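Local coordinates for protein glucose-1-phosphate thymidylyltransferase (Bacillus anthracis, PDB 4ECM) that catalyses the transfer of a thymidylyl group to glucose 1-phosphate, yielding dTDP-glucose and pyrophosphate, in the dTDP-L-rhamnose pathway, at residues 153-158 with 230-235; 196-201 with 224-229. All blocks are in the same frame, centred on the assembly; numbering follows the deposited sequence.

Interaction 1. Residues 153-158 with 230-235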
loop_
_atom_site.group_PDB
_atom_site.type_symbol
_atom_site.label_atom_id
_atom_site.label_comp_id
_atom_site.label_asym_id
_atom_site.label_seq_id
_atom_site.Cartn_x
_atom_site.Cartn_y
_atom_site.Cartn_z
ATOM N N ALA A 153 -2.437 -39.749 3.577
ATOM C CA ALA A 153 -2.876 -38.625 2.790
ATOM C C ALA A 153 -4.007 -39.033 1.879
ATOM O O ALA A 153 -4.311 -40.234 1.723
ATOM C CB ALA A 153 -1.703 -38.081 1.953
ATOM N N LYS A 154 -4.609 -38.020 1.275
ATOM C CA LYS A 154 -5.691 -38.184 0.328
ATOM C C LYS A 154 -5.610 -37.078 -0.721
ATOM O O LYS A 154 -5.348 -35.916 -0.400
ATOM C CB LYS A 154 -7.053 -38.134 1.044
ATOM C CG LYS A 154 -8.274 -38.207 0.111
ATOM C CD LYS A 154 -9.610 -38.155 0.868
ATOM C CE LYS A 154 -9.898 -39.421 1.719
ATOM N NZ LYS A 154 -10.055 -40.697 0.956
ATOM N N VAL A 155 -5.817 -37.462 -1.971
ATOM C CA VAL A 155 -5.819 -36.541 -3.103
ATOM C C VAL A 155 -7.179 -36.660 -3.770
ATOM O O VAL A 155 -7.848 -37.714 -3.661
ATOM C CB VAL A 155 -4.672 -36.829 -4.108
ATOM C CG1 VAL A 155 -3.324 -36.548 -3.453
ATOM C CG2 VAL A 155 -4.737 -38.271 -4.639
ATOM N N LEU A 156 -7.600 -35.573 -4.416
ATOM C CA LEU A 156 -8.896 -35.495 -5.086
ATOM C C LEU A 156 -8.644 -35.340 -6.576
ATOM O O LEU A 156 -7.888 -34.457 -6.991
ATOM C CB LEU A 156 -9.703 -34.316 -4.553
ATOM C CG LEU A 156 -9.897 -34.283 -3.032
ATOM C CD1 LEU A 156 -10.819 -33.110 -2.614
ATOM C CD2 LEU A 156 -10.438 -35.616 -2.503
ATOM N N LEU A 157 -9.291 -36.190 -7.371
ATOM C CA LEU A 157 -9.058 -36.251 -8.816
ATOM C C LEU A 157 -10.189 -35.688 -9.667
ATOM O O LEU A 157 -11.366 -35.735 -9.290
ATOM C CB LEU A 157 -8.829 -37.702 -9.255
ATOM C CG LEU A 157 -7.787 -38.533 -8.490
ATOM C CD1 LEU A 157 -7.678 -39.940 -9.111
ATOM C CD2 LEU A 157 -6.443 -37.824 -8.465
ATOM N N GLN A 158 -9.796 -35.151 -10.820
ATOM C CA GLN A 158 -10.722 -34.646 -11.815
ATOM C C GLN A 158 -10.298 -35.103 -13.182
ATOM O O GLN A 158 -9.151 -34.922 -13.570
ATOM C CB GLN A 158 -10.753 -33.127 -11.837
ATOM C CG GLN A 158 -11.795 -32.536 -10.954
ATOM C CD GLN A 158 -13.209 -32.645 -11.541
ATOM O OE1 GLN A 158 -14.181 -32.636 -10.815
ATOM N NE2 GLN A 158 -13.306 -32.719 -12.842
ATOM N N GLY A 230 2.109 -46.744 0.906
ATOM C CA GLY A 230 0.846 -47.470 0.920
ATOM C C GLY A 230 -0.249 -46.831 1.769
ATOM O O GLY A 230 -1.216 -47.506 2.140
ATOM N N VAL A 231 -0.119 -45.534 2.060
ATOM C CA VAL A 231 -1.117 -44.839 2.888
ATOM C C VAL A 231 -1.792 -43.628 2.179
ATOM O O VAL A 231 -2.401 -42.767 2.833
ATOM C CB VAL A 231 -0.507 -44.442 4.249
ATOM C CG1 VAL A 231 -0.085 -45.743 5.033
ATOM C CG2 VAL A 231 0.686 -43.497 4.055
ATOM N N LEU A 232 -1.693 -43.588 0.854
ATOM C CA LEU A 232 -2.350 -42.560 0.048
ATOM C C LEU A 232 -3.699 -43.094 -0.478
ATOM O O LEU A 232 -3.732 -44.173 -1.051
ATOM C CB LEU A 232 -1.496 -42.178 -1.160
ATOM C CG LEU A 232 -2.154 -41.117 -2.070
ATOM C CD1 LEU A 232 -2.283 -39.806 -1.320
ATOM C CD2 LEU A 232 -1.367 -40.910 -3.373
ATOM N N THR A 233 -4.788 -42.344 -0.271
ATOM C CA THR A 233 -6.096 -42.706 -0.810
ATOM C C THR A 233 -6.517 -41.622 -1.781
ATOM O O THR A 233 -5.907 -40.553 -1.828
ATOM C CB THR A 233 -7.199 -42.860 0.283
ATOM O OG1 THR A 233 -7.413 -41.606 0.954
ATOM C CG2 THR A 233 -6.830 -43.984 1.315
ATOM N N TYR A 234 -7.543 -41.897 -2.579
ATOM C CA TYR A 234 -8.056 -40.891 -3.481
ATOM C C TYR A 234 -9.554 -40.984 -3.650
ATOM O O TYR A 234 -10.177 -42.007 -3.360
ATOM C CB TYR A 234 -7.414 -40.998 -4.859
ATOM C CG TYR A 234 -7.910 -42.159 -5.672
ATOM C CD1 TYR A 234 -8.954 -42.000 -6.581
ATOM C CD2 TYR A 234 -7.344 -43.424 -5.529
ATOM C CE1 TYR A 234 -9.422 -43.081 -7.335
ATOM C CE2 TYR A 234 -7.794 -44.495 -6.274
ATOM C CZ TYR A 234 -8.837 -44.320 -7.176
ATOM O OH TYR A 234 -9.284 -45.390 -7.908
ATOM N N ASN A 235 -10.114 -39.881 -4.121
ATOM C CA ASN A 235 -11.515 -39.798 -4.459
ATOM C C ASN A 235 -11.654 -38.997 -5.739
ATOM O O ASN A 235 -10.923 -38.034 -5.960
ATOM C CB ASN A 235 -12.335 -39.100 -3.380
ATOM C CG ASN A 235 -12.272 -39.792 -2.052
ATOM O OD1 ASN A 235 -11.261 -39.721 -1.352
ATOM N ND2 ASN A 235 -13.383 -40.406 -1.654
#
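The methyl CD1 of L157 meets the ring of Y234 at CD1, 3.5 Å away, and V155 CG2 lies 3.8 Å from the same tyrosine's CB. These contacts form the apolar side of a parallel strand pair within the mixed sheet of the nucleotidyltransferase fold. Along that face L232 bends its CD1 methyl back over the neighbouring strand, to 3.7 Å from A153 CB and 4.0 Å from V155 CG1. Helix 219-228 packs against this side, with N223 touching V155 and L227 touching L232.

Between the faces, backbone bonds run in the staggered pattern of parallel strands; the two axes are turned 27° from each other. A153 and V155 each use both amide and carbonyl on the partner strand, donating to V231 O and T233 O and accepting from T233 N and N235 N. L157 N continues the pattern on N235 O. CA-H groups add weaker contacts, such as K154 CA to T233 O at 3.2 Å.

The opposite face ends in a polar edge. K154 leaves its backbone extended, then bends at chi3 (-69°) and chi4 (-64°), which curls its ammonium back over the partner strand. E145 makes a salt bridge with that ammonium and also accepts from N235 ND2. K154 NZ thus bridges two residues of one strand, donating to T233 OG1 and, in the carbonyl plane on a lone pair, to N235 OD1, each at 2.8 Å.

Interaction 2. Residues 196-201 with 224-229; sequences YLYDSK and NWYLKR
Y198, at the end of its strand, sets its ring almost parallel to that of Y226, with planes 10° apart, but the two are slid so far past each other that they barely overlap. The closest approach is between ring carbons, Y198 CD1 to Y226 CE2 at 3.4 Å, while the Y198 hydroxyl bonds to N223.

D199 follows and illustrates how one carboxylate can join a strand end to a helix. With CG between the backbone N and the carbonyl carbon (chi1 64°), OD1 accepts from Y226 OH at 2.7 Å, on the anti side, and from K201 N at 3.1 Å as a capping bond; the two donors come from opposite faces of the carboxylate. OD2 takes a water at 2.6 Å that in turn accepts from R229 NH2.

K201 lays CB 4.1 Å from W225 CH2, and its extended chain brings NZ near R229 NH1; E151 makes salt bridges with both cations. W225 CZ3 lies over the centre of the Y226 ring, and R229 CD sits against one face of the indole, toward its rim. W225 also stacks on Y205 of helix 202-206, while Y226 of the same helix turn packs against Y198 and A153 of the sheet.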
loop_
_atom_site.group_PDB
_atom_site.type_symbol
_atom_site.label_atom_id
_atom_site.label_comp_id
_atom_site.label_asym_id
_atom_site.label_seq_id
_atom_site.Cartn_x
_atom_site.Cartn_y
_atom_site.Cartn_z
ATOM N N TYR A 196 -5.358 -30.968 -1.126
ATOM C CA TYR A 196 -4.628 -32.063 -0.510
ATOM C C TYR A 196 -4.982 -32.234 0.969
ATOM O O TYR A 196 -5.128 -31.255 1.707
ATOM C CB TYR A 196 -3.122 -31.784 -0.626
ATOM C CG TYR A 196 -2.688 -31.407 -2.022
ATOM C CD1 TYR A 196 -2.595 -32.360 -3.025
ATOM C CD2 TYR A 196 -2.370 -30.101 -2.340
ATOM C CE1 TYR A 196 -2.212 -32.012 -4.309
ATOM C CE2 TYR A 196 -1.976 -29.748 -3.624
ATOM C CZ TYR A 196 -1.901 -30.702 -4.598
ATOM O OH TYR A 196 -1.523 -30.341 -5.871
ATOM N N LEU A 197 -5.128 -33.484 1.396
ATOM C CA LEU A 197 -5.397 -33.766 2.786
ATOM C C LEU A 197 -4.208 -34.564 3.288
ATOM O O LEU A 197 -3.908 -35.631 2.738
ATOM C CB LEU A 197 -6.729 -34.497 2.986
ATOM C CG LEU A 197 -7.987 -33.763 2.471
ATOM C CD1 LEU A 197 -8.187 -33.993 0.964
ATOM C CD2 LEU A 197 -9.229 -34.191 3.194
ATOM N N TYR A 198 -3.514 -34.026 4.303
ATOM C CA TYR A 198 -2.288 -34.648 4.860
ATOM C C TYR A 198 -2.271 -34.798 6.381
ATOM O O TYR A 198 -2.938 -34.048 7.103
ATOM C CB TYR A 198 -1.048 -33.807 4.533
ATOM C CG TYR A 198 -0.707 -33.626 3.073
ATOM C CD1 TYR A 198 -0.490 -34.723 2.254
ATOM C CD2 TYR A 198 -0.517 -32.364 2.538
ATOM C CE1 TYR A 198 -0.158 -34.577 0.921
ATOM C CE2 TYR A 198 -0.163 -32.196 1.184
ATOM C CZ TYR A 198 0.009 -33.315 0.384
ATOM O OH TYR A 198 0.350 -33.193 -0.946
ATOM N N ASP A 199 -1.506 -35.786 6.861
ATOM C CA ASP A 199 -1.256 -35.902 8.281
ATOM C C ASP A 199 0.045 -35.124 8.522
ATOM O O ASP A 199 0.691 -34.671 7.576
ATOM C CB ASP A 199 -1.201 -37.357 8.787
ATOM C CG ASP A 199 -0.048 -38.174 8.210
ATOM O OD1 ASP A 199 0.834 -37.624 7.531
ATOM O OD2 ASP A 199 -0.036 -39.400 8.464
ATOM N N SER A 200 0.438 -34.973 9.779
ATOM C CA SER A 200 1.607 -34.156 10.112
ATOM C C SER A 200 2.955 -34.725 9.648
ATOM O O SER A 200 3.969 -34.044 9.762
ATOM C CB SER A 200 1.653 -33.906 11.619
ATOM O OG SER A 200 1.844 -35.127 12.306
ATOM N N LYS A 201 2.974 -35.933 9.103
ATOM C CA LYS A 201 4.225 -36.529 8.655
ATOM C C LYS A 201 4.772 -35.873 7.397
ATOM O O LYS A 201 5.945 -36.044 7.069
ATOM C CB LYS A 201 4.066 -38.038 8.431
ATOM C CG LYS A 201 3.762 -38.812 9.723
ATOM C CD LYS A 201 3.850 -40.332 9.525
ATOM C CE LYS A 201 3.622 -41.088 10.856
ATOM N NZ LYS A 201 3.541 -42.584 10.679
ATOM N N ASN A 224 3.669 -38.950 -4.073
ATOM C CA ASN A 224 4.275 -40.249 -4.391
ATOM C C ASN A 224 4.941 -40.911 -3.156
ATOM O O ASN A 224 4.945 -42.134 -3.039
ATOM C CB ASN A 224 5.272 -40.136 -5.564
ATOM C CG ASN A 224 4.583 -40.120 -6.938
ATOM O OD1 ASN A 224 3.588 -40.806 -7.141
ATOM N ND2 ASN A 224 5.147 -39.370 -7.889
ATOM N N TRP A 225 5.499 -40.104 -2.247
ATOM C CA TRP A 225 6.118 -40.618 -1.012
ATOM C C TRP A 225 5.050 -41.323 -0.189
ATOM O O TRP A 225 5.231 -42.466 0.236
ATOM C CB TRP A 225 6.794 -39.478 -0.216
ATOM C CG TRP A 225 7.302 -39.870 1.153
ATOM C CD1 TRP A 225 8.391 -40.650 1.435
ATOM C CD2 TRP A 225 6.753 -39.469 2.433
ATOM N NE1 TRP A 225 8.538 -40.778 2.795
ATOM C CE2 TRP A 225 7.553 -40.066 3.433
ATOM C CE3 TRP A 225 5.658 -38.669 2.826
ATOM C CZ2 TRP A 225 7.300 -39.887 4.814
ATOM C CZ3 TRP A 225 5.405 -38.497 4.190
ATOM C CH2 TRP A 225 6.223 -39.116 5.167
ATOM N N TYR A 226 3.923 -40.653 0.025
ATOM C CA TYR A 226 2.807 -41.285 0.737
ATOM C C TYR A 226 2.301 -42.530 0.002
ATOM O O TYR A 226 1.936 -43.518 0.633
ATOM C CB TYR A 226 1.642 -40.334 0.889
ATOM C CG TYR A 226 1.707 -39.338 2.027
ATOM C CD1 TYR A 226 1.428 -39.732 3.335
ATOM C CD2 TYR A 226 1.941 -37.994 1.788
ATOM C CE1 TYR A 226 1.420 -38.817 4.377
ATOM C CE2 TYR A 226 1.933 -37.062 2.825
ATOM C CZ TYR A 226 1.672 -37.478 4.115
ATOM O OH TYR A 226 1.647 -36.553 5.143
ATOM N N LEU A 227 2.269 -42.455 -1.334
ATOM C CA LEU A 227 1.813 -43.562 -2.174
ATOM C C LEU A 227 2.698 -44.804 -1.988
ATOM O O LEU A 227 2.186 -45.884 -1.726
ATOM C CB LEU A 227 1.763 -43.145 -3.647
ATOM C CG LEU A 227 1.331 -44.213 -4.656
ATOM C CD1 LEU A 227 -0.040 -44.797 -4.288
ATOM C CD2 LEU A 227 1.322 -43.616 -6.058
ATOM N N LYS A 228 4.012 -44.640 -2.112
ATOM C CA LYS A 228 4.953 -45.749 -1.905
ATOM C C LYS A 228 4.845 -46.323 -0.506
ATOM O O LYS A 228 5.153 -47.484 -0.295
ATOM C CB LYS A 228 6.399 -45.319 -2.130
ATOM C CG LYS A 228 6.746 -44.997 -3.571
ATOM C CD LYS A 228 8.253 -44.829 -3.718
ATOM C CE LYS A 228 8.656 -44.576 -5.168
ATOM N NZ LYS A 228 10.150 -44.636 -5.334
ATOM N N ARG A 229 4.435 -45.505 0.462
ATOM C CA ARG A 229 4.264 -46.011 1.818
ATOM C C ARG A 229 2.929 -46.759 1.955
ATOM O O ARG A 229 2.653 -47.347 2.989
ATOM C CB ARG A 229 4.401 -44.892 2.850
ATOM C CG ARG A 229 5.836 -44.335 2.995
ATOM C CD ARG A 229 5.928 -43.196 4.052
ATOM N NE ARG A 229 5.316 -43.613 5.321
ATOM C CZ ARG A 229 4.308 -42.997 5.950
ATOM N NH1 ARG A 229 3.827 -43.526 7.074
ATOM N NH2 ARG A 229 3.797 -41.854 5.502
HETATM O O HOH W 1 1.398 -41.131 7.191
#

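In the fold
Following the chain from the N terminus, the first segment to take part is strand 153-159, after the strands from 25-30 to 133-135 and helix 140-147. The hairpin strands 167-172 and 175-181 lead on to strand 190-198, whose end supplies residues 196-201. Interaction 2 closes the inner loop when helix 219-228 folds back on that end. The chain then turns directly into strand 232-236, and interaction 1 closes the larger loop within which interaction 2 is nested. The two meet physically: a probable hydrogen bond from K154 N to L197 O joins the neighbouring strands, and another links V231 N to Y226 O across the helix exit. Together they tie one helix to three strands.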